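Local atomic coordinates of Sso-CP2 metallo-carboxypetidase (Sulfolobus solfataricus, PDB entry 4MMO), a protein that probably acts as a zinc-dependent carboxypeptidase of the M20 family, removing residues from the C-terminal end of peptides. Residues L113-H118 with H426-L431; K122-V127 with F430-P435; G181-E186 with I338-F343; C282-F287 with A306-R311. All blocks are in the same frame, centred on the assembly; numbering follows the deposited sequence.

Interaction 1 (L113-H118 with H426-L431); sequences LFAIKH and HTEEFL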
# COMPACT_ATOMS: atom_id res chain seq x y z
N LEU A 113 38.09 -15.92 8.80
CA LEU A 113 39.38 -15.27 8.55
C LEU A 113 40.40 -15.61 9.63
O LEU A 113 41.56 -15.87 9.33
CB LEU A 113 39.22 -13.75 8.48
CG LEU A 113 39.18 -13.08 7.10
CD1 LEU A 113 38.99 -11.58 7.27
CD2 LEU A 113 40.44 -13.36 6.31
N PHE A 114 39.96 -15.58 10.88
CA PHE A 114 40.85 -15.86 11.99
C PHE A 114 41.20 -17.35 12.08
O PHE A 114 42.28 -17.70 12.53
CB PHE A 114 40.27 -15.33 13.30
CG PHE A 114 40.57 -13.87 13.54
CD1 PHE A 114 41.83 -13.48 13.96
CD2 PHE A 114 39.61 -12.90 13.32
CE1 PHE A 114 42.12 -12.15 14.18
CE2 PHE A 114 39.90 -11.56 13.53
CZ PHE A 114 41.16 -11.19 13.96
N ALA A 115 40.29 -18.21 11.63
CA ALA A 115 40.59 -19.64 11.54
C ALA A 115 41.73 -19.87 10.56
O ALA A 115 42.69 -20.58 10.85
CB ALA A 115 39.36 -20.43 11.12
N ILE A 116 41.63 -19.24 9.38
CA ILE A 116 42.65 -19.39 8.36
C ILE A 116 43.99 -18.89 8.88
O ILE A 116 45.03 -19.51 8.65
CB ILE A 116 42.27 -18.62 7.07
CG1 ILE A 116 41.01 -19.23 6.45
CG2 ILE A 116 43.41 -18.65 6.06
CD1 ILE A 116 40.39 -18.39 5.35
N LYS A 117 43.95 -17.77 9.60
CA LYS A 117 45.14 -17.18 10.19
C LYS A 117 45.82 -18.15 11.14
O LYS A 117 47.04 -18.31 11.12
CB LYS A 117 44.78 -15.91 10.95
CG LYS A 117 45.97 -15.20 11.57
CD LYS A 117 45.52 -14.07 12.49
CE LYS A 117 46.64 -13.08 12.73
NZ LYS A 117 47.90 -13.74 13.17
N HIS A 118 45.02 -18.77 12.00
CA HIS A 118 45.55 -19.69 12.99
C HIS A 118 46.27 -20.85 12.32
O HIS A 118 47.40 -21.19 12.68
CB HIS A 118 44.43 -20.20 13.90
CG HIS A 118 43.83 -19.13 14.76
ND1 HIS A 118 42.76 -19.36 15.60
CD2 HIS A 118 44.16 -17.83 14.92
CE1 HIS A 118 42.45 -18.24 16.23
NE2 HIS A 118 43.29 -17.30 15.84
N HIS A 426 35.02 -24.14 14.61
CA HIS A 426 34.36 -24.94 13.59
C HIS A 426 35.07 -24.82 12.25
O HIS A 426 35.23 -25.81 11.53
CB HIS A 426 32.90 -24.51 13.44
CG HIS A 426 32.09 -25.37 12.52
ND1 HIS A 426 30.77 -25.09 12.21
CD2 HIS A 426 32.40 -26.51 11.85
CE1 HIS A 426 30.32 -26.01 11.38
NE2 HIS A 426 31.28 -26.88 11.15
N THR A 427 35.51 -23.62 11.91
CA THR A 427 36.16 -23.39 10.62
C THR A 427 37.52 -24.08 10.58
O THR A 427 37.89 -24.67 9.57
CB THR A 427 36.37 -21.89 10.34
OG1 THR A 427 35.11 -21.20 10.43
CG2 THR A 427 36.98 -21.69 8.96
N GLU A 428 38.26 -23.96 11.68
CA GLU A 428 39.56 -24.60 11.82
C GLU A 428 39.46 -26.10 11.60
O GLU A 428 40.16 -26.66 10.75
CB GLU A 428 40.16 -24.31 13.20
CG GLU A 428 40.82 -22.94 13.30
CD GLU A 428 41.19 -22.55 14.72
OE1 GLU A 428 40.68 -23.17 15.68
OE2 GLU A 428 41.98 -21.61 14.89
N GLU A 429 38.57 -26.75 12.34
CA GLU A 429 38.36 -28.19 12.20
C GLU A 429 37.90 -28.53 10.79
O GLU A 429 38.31 -29.55 10.23
CB GLU A 429 37.35 -28.69 13.22
CG GLU A 429 37.94 -29.00 14.59
CD GLU A 429 38.98 -30.11 14.54
OE1 GLU A 429 39.84 -30.15 15.44
OE2 GLU A 429 38.94 -30.93 13.59
N PHE A 430 37.06 -27.68 10.21
CA PHE A 430 36.59 -27.93 8.85
C PHE A 430 37.74 -27.92 7.86
O PHE A 430 37.82 -28.77 6.98
CB PHE A 430 35.51 -26.93 8.43
CG PHE A 430 35.32 -26.84 6.95
CD1 PHE A 430 34.67 -27.86 6.26
CD2 PHE A 430 35.81 -25.76 6.23
CE1 PHE A 430 34.51 -27.79 4.89
CE2 PHE A 430 35.65 -25.69 4.86
CZ PHE A 430 35.00 -26.71 4.19
N LEU A 431 38.65 -26.96 8.01
CA LEU A 431 39.77 -26.81 7.08
C LEU A 431 40.83 -27.90 7.26
O LEU A 431 41.56 -28.22 6.33
CB LEU A 431 40.42 -25.43 7.26
CG LEU A 431 39.61 -24.18 6.86
CD1 LEU A 431 40.34 -22.93 7.32
CD2 LEU A 431 39.37 -24.12 5.36

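Interaction 2 (K122-V127 with F430-P435); sequences KNELNV and FLKLYP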
# COMPACT_ATOMS: atom_id res chain seq x y z
N LYS A 122 50.52 -21.85 12.11
CA LYS A 122 51.04 -23.14 12.57
C LYS A 122 51.49 -24.01 11.40
O LYS A 122 51.86 -25.17 11.60
CB LYS A 122 49.97 -23.89 13.36
CG LYS A 122 49.39 -23.13 14.54
CD LYS A 122 48.39 -24.00 15.29
CE LYS A 122 47.40 -23.18 16.10
NZ LYS A 122 45.99 -23.41 15.65
N ASN A 123 51.47 -23.45 10.19
CA ASN A 123 51.77 -24.22 8.99
C ASN A 123 50.91 -25.49 8.90
O ASN A 123 51.40 -26.56 8.55
CB ASN A 123 53.26 -24.57 8.92
CG ASN A 123 54.10 -23.42 8.39
OD1 ASN A 123 54.45 -23.38 7.21
ND2 ASN A 123 54.43 -22.47 9.27
N GLU A 124 49.63 -25.34 9.20
CA GLU A 124 48.69 -26.46 9.20
C GLU A 124 47.62 -26.33 8.11
O GLU A 124 46.70 -27.16 8.04
CB GLU A 124 48.01 -26.59 10.57
CG GLU A 124 48.96 -26.94 11.70
CD GLU A 124 48.26 -27.14 13.03
OE1 GLU A 124 47.11 -26.68 13.17
OE2 GLU A 124 48.85 -27.76 13.93
N LEU A 125 47.72 -25.31 7.26
CA LEU A 125 46.75 -25.13 6.18
C LEU A 125 47.12 -25.98 4.97
O LEU A 125 48.16 -25.76 4.33
CB LEU A 125 46.65 -23.65 5.77
CG LEU A 125 45.58 -23.34 4.72
CD1 LEU A 125 44.18 -23.63 5.26
CD2 LEU A 125 45.68 -21.89 4.25
N ASN A 126 46.27 -26.94 4.65
CA ASN A 126 46.54 -27.90 3.58
C ASN A 126 45.46 -27.87 2.50
O ASN A 126 45.15 -28.88 1.87
CB ASN A 126 46.69 -29.30 4.16
CG ASN A 126 47.89 -29.42 5.06
OD1 ASN A 126 49.03 -29.43 4.60
ND2 ASN A 126 47.65 -29.51 6.36
N VAL A 127 44.90 -26.68 2.31
CA VAL A 127 43.94 -26.44 1.24
C VAL A 127 44.12 -25.00 0.78
O VAL A 127 44.21 -24.08 1.59
CB VAL A 127 42.49 -26.69 1.70
CG1 VAL A 127 42.18 -25.92 2.97
CG2 VAL A 127 41.49 -26.35 0.61
N PHE A 430 37.06 -27.68 10.21
CA PHE A 430 36.59 -27.93 8.85
C PHE A 430 37.74 -27.92 7.86
O PHE A 430 37.82 -28.77 6.98
CB PHE A 430 35.51 -26.93 8.43
CG PHE A 430 35.32 -26.84 6.95
CD1 PHE A 430 34.67 -27.86 6.26
CD2 PHE A 430 35.81 -25.76 6.23
CE1 PHE A 430 34.51 -27.79 4.89
CE2 PHE A 430 35.65 -25.69 4.86
CZ PHE A 430 35.00 -26.71 4.19
N LEU A 431 38.65 -26.96 8.01
CA LEU A 431 39.77 -26.81 7.08
C LEU A 431 40.83 -27.90 7.26
O LEU A 431 41.56 -28.22 6.33
CB LEU A 431 40.42 -25.43 7.26
CG LEU A 431 39.61 -24.18 6.86
CD1 LEU A 431 40.34 -22.93 7.32
CD2 LEU A 431 39.37 -24.12 5.36
N LYS A 432 40.94 -28.44 8.47
CA LYS A 432 41.89 -29.53 8.74
C LYS A 432 41.38 -30.82 8.12
O LYS A 432 42.15 -31.66 7.67
CB LYS A 432 42.07 -29.71 10.24
CG LYS A 432 43.01 -28.71 10.89
CD LYS A 432 42.90 -28.76 12.40
CE LYS A 432 44.19 -28.30 13.07
NZ LYS A 432 43.97 -27.89 14.48
N LEU A 433 40.06 -30.95 8.09
CA LEU A 433 39.39 -32.19 7.75
C LEU A 433 39.09 -32.32 6.26
O LEU A 433 39.22 -33.40 5.68
CB LEU A 433 38.10 -32.25 8.56
CG LEU A 433 37.32 -33.56 8.67
CD1 LEU A 433 38.21 -34.71 9.11
CD2 LEU A 433 36.20 -33.33 9.66
N TYR A 434 38.71 -31.21 5.64
CA TYR A 434 38.38 -31.20 4.21
C TYR A 434 39.47 -31.81 3.32
O TYR A 434 39.17 -32.62 2.45
CB TYR A 434 38.06 -29.78 3.74
CG TYR A 434 37.86 -29.66 2.24
CD1 TYR A 434 36.86 -30.36 1.60
CD2 TYR A 434 38.68 -28.84 1.48
CE1 TYR A 434 36.67 -30.26 0.23
CE2 TYR A 434 38.50 -28.72 0.11
CZ TYR A 434 37.50 -29.43 -0.50
OH TYR A 434 37.32 -29.32 -1.86
N PRO A 435 40.74 -31.42 3.54
CA PRO A 435 41.78 -31.92 2.64
C PRO A 435 42.15 -33.40 2.83
O PRO A 435 42.75 -33.98 1.93
CB PRO A 435 42.98 -31.01 2.94
CG PRO A 435 42.75 -30.52 4.31
CD PRO A 435 41.27 -30.45 4.51
O HOH W 1 44.17 -27.51 6.34
O HOH W 2 45.08 -30.67 7.46

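Interaction 3 (G181-E186 with I338-F343); sequences GLLYVE and ILAHGF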
# COMPACT_ATOMS: atom_id res chain seq x y z
N GLY A 181 15.23 -20.24 -5.38
CA GLY A 181 15.51 -19.18 -6.33
C GLY A 181 14.65 -17.98 -6.03
O GLY A 181 13.88 -17.99 -5.07
N LEU A 182 14.76 -16.94 -6.86
CA LEU A 182 14.04 -15.71 -6.60
C LEU A 182 13.78 -14.88 -7.85
O LEU A 182 14.61 -14.82 -8.76
CB LEU A 182 14.82 -14.86 -5.59
CG LEU A 182 14.13 -13.60 -5.06
CD1 LEU A 182 12.78 -13.92 -4.43
CD2 LEU A 182 15.03 -12.92 -4.06
N LEU A 183 12.61 -14.25 -7.88
CA LEU A 183 12.24 -13.31 -8.92
C LEU A 183 11.43 -12.17 -8.30
O LEU A 183 10.29 -12.39 -7.88
CB LEU A 183 11.41 -14.00 -10.01
CG LEU A 183 10.89 -13.10 -11.13
CD1 LEU A 183 12.05 -12.57 -11.97
CD2 LEU A 183 9.89 -13.83 -12.01
N TYR A 184 12.01 -10.98 -8.23
CA TYR A 184 11.28 -9.79 -7.80
C TYR A 184 10.62 -9.15 -9.01
O TYR A 184 11.23 -9.03 -10.07
CB TYR A 184 12.20 -8.74 -7.17
CG TYR A 184 12.73 -9.08 -5.80
CD1 TYR A 184 11.87 -9.31 -4.74
CD2 TYR A 184 14.10 -9.14 -5.56
CE1 TYR A 184 12.35 -9.61 -3.48
CE2 TYR A 184 14.59 -9.44 -4.30
CZ TYR A 184 13.71 -9.67 -3.26
OH TYR A 184 14.20 -9.97 -2.01
N VAL A 185 9.37 -8.74 -8.85
CA VAL A 185 8.63 -8.08 -9.92
C VAL A 185 7.81 -6.93 -9.37
O VAL A 185 7.22 -7.03 -8.29
CB VAL A 185 7.71 -9.08 -10.65
CG1 VAL A 185 6.77 -8.35 -11.61
CG2 VAL A 185 8.53 -10.11 -11.39
N GLU A 186 7.78 -5.84 -10.12
CA GLU A 186 6.90 -4.72 -9.81
C GLU A 186 5.95 -4.47 -10.97
O GLU A 186 6.37 -4.35 -12.11
CB GLU A 186 7.70 -3.45 -9.53
CG GLU A 186 6.81 -2.23 -9.34
CD GLU A 186 7.51 -1.10 -8.63
OE1 GLU A 186 8.70 -0.85 -8.93
OE2 GLU A 186 6.87 -0.45 -7.78
N ILE A 338 5.95 -3.57 -16.47
CA ILE A 338 6.47 -4.66 -15.66
C ILE A 338 7.97 -4.46 -15.48
O ILE A 338 8.70 -4.34 -16.46
CB ILE A 338 6.25 -6.03 -16.32
CG1 ILE A 338 4.84 -6.15 -16.89
CG2 ILE A 338 6.50 -7.14 -15.29
CD1 ILE A 338 4.64 -7.37 -17.75
N LEU A 339 8.40 -4.42 -14.23
CA LEU A 339 9.80 -4.25 -13.89
C LEU A 339 10.25 -5.45 -13.07
O LEU A 339 9.54 -5.87 -12.16
CB LEU A 339 9.99 -2.96 -13.09
CG LEU A 339 9.43 -1.70 -13.73
CD1 LEU A 339 9.25 -0.61 -12.69
CD2 LEU A 339 10.33 -1.22 -14.86
N ALA A 340 11.42 -5.99 -13.38
CA ALA A 340 11.94 -7.16 -12.67
C ALA A 340 13.39 -6.98 -12.24
O ALA A 340 14.11 -6.15 -12.80
CB ALA A 340 11.82 -8.39 -13.54
N HIS A 341 13.81 -7.76 -11.25
CA HIS A 341 15.21 -7.78 -10.81
C HIS A 341 15.45 -8.92 -9.83
O HIS A 341 14.52 -9.60 -9.40
CB HIS A 341 15.60 -6.45 -10.17
CG HIS A 341 14.82 -6.11 -8.94
ND1 HIS A 341 13.59 -5.49 -8.99
CD2 HIS A 341 15.09 -6.31 -7.63
CE1 HIS A 341 13.14 -5.32 -7.75
NE2 HIS A 341 14.03 -5.80 -6.91
N GLY A 342 16.72 -9.14 -9.49
CA GLY A 342 17.09 -10.15 -8.52
C GLY A 342 16.80 -11.57 -8.97
O GLY A 342 16.38 -12.40 -8.16
N PHE A 343 17.02 -11.85 -10.25
CA PHE A 343 16.88 -13.21 -10.76
C PHE A 343 17.90 -14.10 -10.06
O PHE A 343 19.10 -13.86 -10.14
CB PHE A 343 17.10 -13.25 -12.27
CG PHE A 343 16.16 -12.37 -13.06
CD1 PHE A 343 16.42 -11.02 -13.22
CD2 PHE A 343 15.02 -12.90 -13.65
CE1 PHE A 343 15.57 -10.21 -13.94
CE2 PHE A 343 14.16 -12.09 -14.37
CZ PHE A 343 14.44 -10.75 -14.52

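Interaction 4 (C282-F287 with A306-R311); sequences CNVDGF and AKLDFR. With SO4 (sulfate ion), chain D.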
# COMPACT_ATOMS: atom_id res chain seq x y z
N CYS A 282 4.24 -17.41 -4.90
CA CYS A 282 3.97 -16.12 -5.54
C CYS A 282 3.41 -15.21 -4.46
O CYS A 282 2.22 -15.26 -4.16
CB CYS A 282 2.96 -16.26 -6.68
SG CYS A 282 2.37 -14.66 -7.31
N ASN A 283 4.28 -14.40 -3.86
CA ASN A 283 3.92 -13.59 -2.72
C ASN A 283 3.81 -12.10 -3.06
O ASN A 283 4.59 -11.59 -3.87
CB ASN A 283 4.95 -13.79 -1.61
CG ASN A 283 4.66 -12.97 -0.38
OD1 ASN A 283 3.71 -13.24 0.35
ND2 ASN A 283 5.49 -11.96 -0.14
N VAL A 284 2.84 -11.43 -2.45
CA VAL A 284 2.69 -9.99 -2.62
C VAL A 284 3.39 -9.28 -1.47
O VAL A 284 2.99 -9.42 -0.31
CB VAL A 284 1.20 -9.57 -2.67
CG1 VAL A 284 1.06 -8.05 -2.79
CG2 VAL A 284 0.49 -10.26 -3.83
N ASP A 285 4.43 -8.52 -1.79
CA ASP A 285 5.19 -7.80 -0.78
C ASP A 285 4.57 -6.44 -0.52
O ASP A 285 4.73 -5.86 0.56
CB ASP A 285 6.64 -7.59 -1.23
CG ASP A 285 7.35 -8.88 -1.52
OD1 ASP A 285 7.82 -9.53 -0.56
OD2 ASP A 285 7.42 -9.25 -2.70
N GLY A 286 3.86 -5.93 -1.52
CA GLY A 286 3.31 -4.60 -1.41
C GLY A 286 2.25 -4.30 -2.45
O GLY A 286 2.28 -4.81 -3.57
N PHE A 287 1.29 -3.47 -2.05
CA PHE A 287 0.29 -2.95 -2.96
C PHE A 287 -0.08 -1.56 -2.47
O PHE A 287 -0.54 -1.39 -1.34
CB PHE A 287 -0.93 -3.87 -3.00
CG PHE A 287 -1.98 -3.45 -4.00
CD1 PHE A 287 -2.06 -4.05 -5.24
CD2 PHE A 287 -2.89 -2.45 -3.68
CE1 PHE A 287 -3.02 -3.66 -6.15
CE2 PHE A 287 -3.85 -2.07 -4.59
CZ PHE A 287 -3.92 -2.67 -5.82
N ALA A 306 2.14 -2.77 -7.52
CA ALA A 306 2.30 -3.89 -6.62
C ALA A 306 3.69 -4.50 -6.80
O ALA A 306 4.26 -4.43 -7.88
CB ALA A 306 1.23 -4.93 -6.90
N LYS A 307 4.21 -5.10 -5.73
CA LYS A 307 5.51 -5.75 -5.76
C LYS A 307 5.36 -7.22 -5.39
O LYS A 307 4.79 -7.56 -4.35
CB LYS A 307 6.47 -5.06 -4.79
CG LYS A 307 6.97 -3.72 -5.29
CD LYS A 307 7.92 -3.07 -4.29
CE LYS A 307 8.20 -1.62 -4.65
NZ LYS A 307 9.64 -1.37 -4.93
N LEU A 308 5.89 -8.09 -6.25
CA LEU A 308 5.77 -9.53 -6.08
C LEU A 308 7.15 -10.16 -5.99
O LEU A 308 8.08 -9.75 -6.69
CB LEU A 308 5.03 -10.15 -7.26
CG LEU A 308 3.70 -9.51 -7.67
CD1 LEU A 308 3.25 -10.07 -9.02
CD2 LEU A 308 2.64 -9.75 -6.61
N ASP A 309 7.28 -11.16 -5.12
CA ASP A 309 8.47 -12.00 -5.10
C ASP A 309 8.03 -13.45 -5.27
O ASP A 309 7.08 -13.90 -4.64
CB ASP A 309 9.27 -11.80 -3.81
CG ASP A 309 8.61 -12.42 -2.60
OD1 ASP A 309 7.59 -11.88 -2.12
OD2 ASP A 309 9.11 -13.46 -2.11
N PHE A 310 8.72 -14.15 -6.17
CA PHE A 310 8.48 -15.57 -6.40
C PHE A 310 9.67 -16.35 -5.85
O PHE A 310 10.79 -16.14 -6.30
CB PHE A 310 8.37 -15.88 -7.90
CG PHE A 310 7.19 -15.26 -8.59
CD1 PHE A 310 7.23 -13.95 -9.04
CD2 PHE A 310 6.04 -16.00 -8.82
CE1 PHE A 310 6.15 -13.39 -9.69
CE2 PHE A 310 4.96 -15.44 -9.47
CZ PHE A 310 5.01 -14.13 -9.91
N ARG A 311 9.43 -17.23 -4.89
CA ARG A 311 10.48 -18.14 -4.42
C ARG A 311 10.41 -19.40 -5.26
O ARG A 311 9.33 -19.97 -5.45
CB ARG A 311 10.29 -18.48 -2.94
CG ARG A 311 10.27 -17.28 -2.03
CD ARG A 311 11.65 -16.68 -1.86
NE ARG A 311 11.58 -15.47 -1.04
CZ ARG A 311 12.62 -14.92 -0.41
NH1 ARG A 311 13.82 -15.48 -0.49
NH2 ARG A 311 12.44 -13.83 0.31
S SO4 D . 16.70 -13.90 1.69
O1 SO4 D . 15.88 -12.69 1.73
O2 SO4 D . 18.09 -13.55 1.39
O3 SO4 D . 16.48 -14.55 2.99
O4 SO4 D . 16.23 -14.80 0.64

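Interaction 1 (L113-H118 with H426-L431)
Glu428 reaches from helix 417-433 to Ala115 and His118 on helix 102-121, and its side chain traces the path across a helix-helix packing in the alpha/beta part of this M20 peptidase. The two short axes approach to 8.5 Å and cross at -53°. This closeness suits alanine, whose methyl fits where the backbones come nearest. From CB, the chi1 of Glu428 (-81°) sets CG beside the backbone N, and the chain then runs extended toward helix 102-121. CG rests against the methyl of Ala115, 3.6 Å from its CB. CD lies 3.7 Å from His118 ND1, and OE2 completes the path at the ring edge, near the ring plane, where His118 ND1 donates a hydrogen bond to it. At 2.5 Å from ND1 to OE2 the bond is modelled very short, so its exact length is doubtful. Carboxylate and ring planes stand 51° apart. The other ring nitrogen, His118 NE2, is hydrogen-bonded to Glu4 OE2. With both nitrogens engaged the ring's rotation is probably held, and a protonated imidazole would be favoured between the two carboxylates. Beside Glu428, Thr427 turns its carbon side to the same alanine: CB and CG2 touch the Ala115 methyl, while OG1 bonds to Ala423 O in its own helix. Thr427 therefore gives a small apolar surface without leaving a hydroxyl buried alone. Toward the sheet, where Ile116 packs on strand 128-134, branched side chains complete the seam, with Ile116 CG1 lying 3.9 Å from Leu431 CD1.

Interaction 2 (K122-V127 with F430-P435)
Val127 meets Leu431 and Tyr434 at about a right angle to each, a branched wedge at the place where the turn after helix 102-121 passes the end of helix 417-433. Its two methyls divide the work. CG1, held between the backbone N and the carbonyl carbon (chi1 52°), lies 4.1 Å from Leu431 CD2. CG2 points at the rim of the Tyr434 phenol, in the plane of the ring and 3.8 Å from CE2. A beta-branched residue suits this spot because it offers two diverging methyls from a single CB. Tyr434 is carried past them with its OH on Ser159, so an aromatic edge faces the valine and the polar end has its own partner. Leu125 CD1 adds a looser touch to Leu431 CD1. Nearer the surface, Pro435 sets its ring against Asn126, with CB 3.2 Å from the Asn126 carbonyl O. Farther along the rim, Glu124 and Lys432, both extended beyond CG, slant across each other: Glu124 OE1 lies beside Lys432 CE (3.3 Å), and its salt bridge to NZ is long at 3.6 Å. Helix 102-121 ends in a Schellman motif with Asn123, at positive phi, as its C-prime residue. Two waters fill the polar seam. One accepts from Asn126 N, 2.8 Å away, and donates to Glu124 O and Leu431 O. The other accepts from Asn126 ND2 and donates to Lys432 O. The join is thus apolar within and polar outside: shape and water bridges carry it, while the long ion pair probably contributes only modestly.

Interaction 3 (G181-E186 with I338-F343)
Tyr184 and His341 face each other as a hydrogen-bonded pair of two antiparallel strands, in the sheet that also carries the strands of the M20 dimerisation region, and their side chains share one face of it. Tyr184 CB lies over the imidazole, 3.6 Å from the ring centroid, in a CH-pi contact. The two rings are only 28° from parallel but offset, with centroids 5.1 Å apart, so there is little face-to-face stacking. The imidazole reaches this position because chi1 of His341 (62°) folds CG between the backbone N and the carbonyl carbon, swinging the ring toward the neighbouring strand. Glu186 and Leu339, the next hydrogen-bonded pair on that face, lie alongside each other, and the methyl CD1 of Leu339 touches the carboxylate oxygen OE1. On the other face, Leu183 CD1 is pressed tightly against the ring of Phe343, 3.2 Å from CE2, while Val185 meets Ile338 and Ala340 through its two methyls. The backbone sets these partners in place. Glu186 N gives a short, nearly straight bond to Leu339 O (2.7 Å), and Leu339 N returns one to Glu186 O. The pair of bonds joining Tyr184 and His341 is longer, with both N to O distances at 3.1 Å. Beyond it Gly342 adopts positive phi, and having no side chain it leaves room for the Tyr184 ring. Farther out, Ser296 of the second subunit packs on both Tyr184 and His341, Phe322 of helix 318-331 covers Ala340 and Ile338, and strand 178-190 lies between strands 299-312 and 337-348.

Interaction 4 (C282-F287 with A306-R311)
The Asn283 amide and the Asp309 carboxylate meet with their planes 71° apart, on one face of a beta hairpin formed by strands 283-290 and 299-312 in the M20 dimerisation region. ND2 gives its hydrogen in the amide plane to the syn lone pair of OD1, 2.9 Å away and nearly straight at 165°. An amide suits the site because it can serve two subunits: ND2 also bonds to Ile299 O of the second subunit. The carboxylate of Asp285 comes at Asp309 from another side, turned by 44°, and its OD2 lies 2.7 Å from Asp309 OD1, a distance at which one acid probably carries a proton. Asp285 OD1 takes the N-H of Ile299 of that subunit. On the opposite face Cys282 SG lies obliquely beside the Phe310 ring, 4.2 Å from the centroid, a sulfur-aromatic contact. Val284 CG2 touches Leu308 CD2, Phe287 leans on Ala306, and this apolar side rests against helix 207-218. A classic beta bulge intervenes: Asp285 N and Gly286 N both address Lys307 O, at 2.8 Å and, weakly, at 3.4 Å. The extra residue lets the Asp285 side chain lean toward Asp309. Gly286 and Phe287 pair antiparallel with a strand of the second subunit, so the sheet runs on across the interface. Arg311 NE makes a weak, salt-bridging bond to Asp309 OD2, which also bonds to Ser198 OG of the second subunit. The guanidinium edge faces a sulfate, probably from the crystallisation liquor, also bound by Thr380 N of this chain and His197 NE2 of the second subunit; Arg311 NH1 donates to sulfate O4 across 2.7 Å.

The four contacts form two groups on opposite sides of the chain's centre. Interactions 1 and 2, their centres 8 Å apart, overlap in residues 430-431, both use Leu431, and bring the C-terminal helix 417-433 back to helix 102-121 and the turn that follows it. Interactions 3 and 4, centres 9 Å apart, are neighbours in one antiparallel sheet: Val185 O and Leu183 O probably accept hydrogen bonds from Leu308 N and Phe310 N, and interactions 3 and 4 both touch the second subunit. Between the groups the centres lie about 37 to 44 Å apart. Along the chain, 4 is nested within 3, and both within the loops closed by 1 and 2, consistent with a dimerisation domain inserted into a catalytic one.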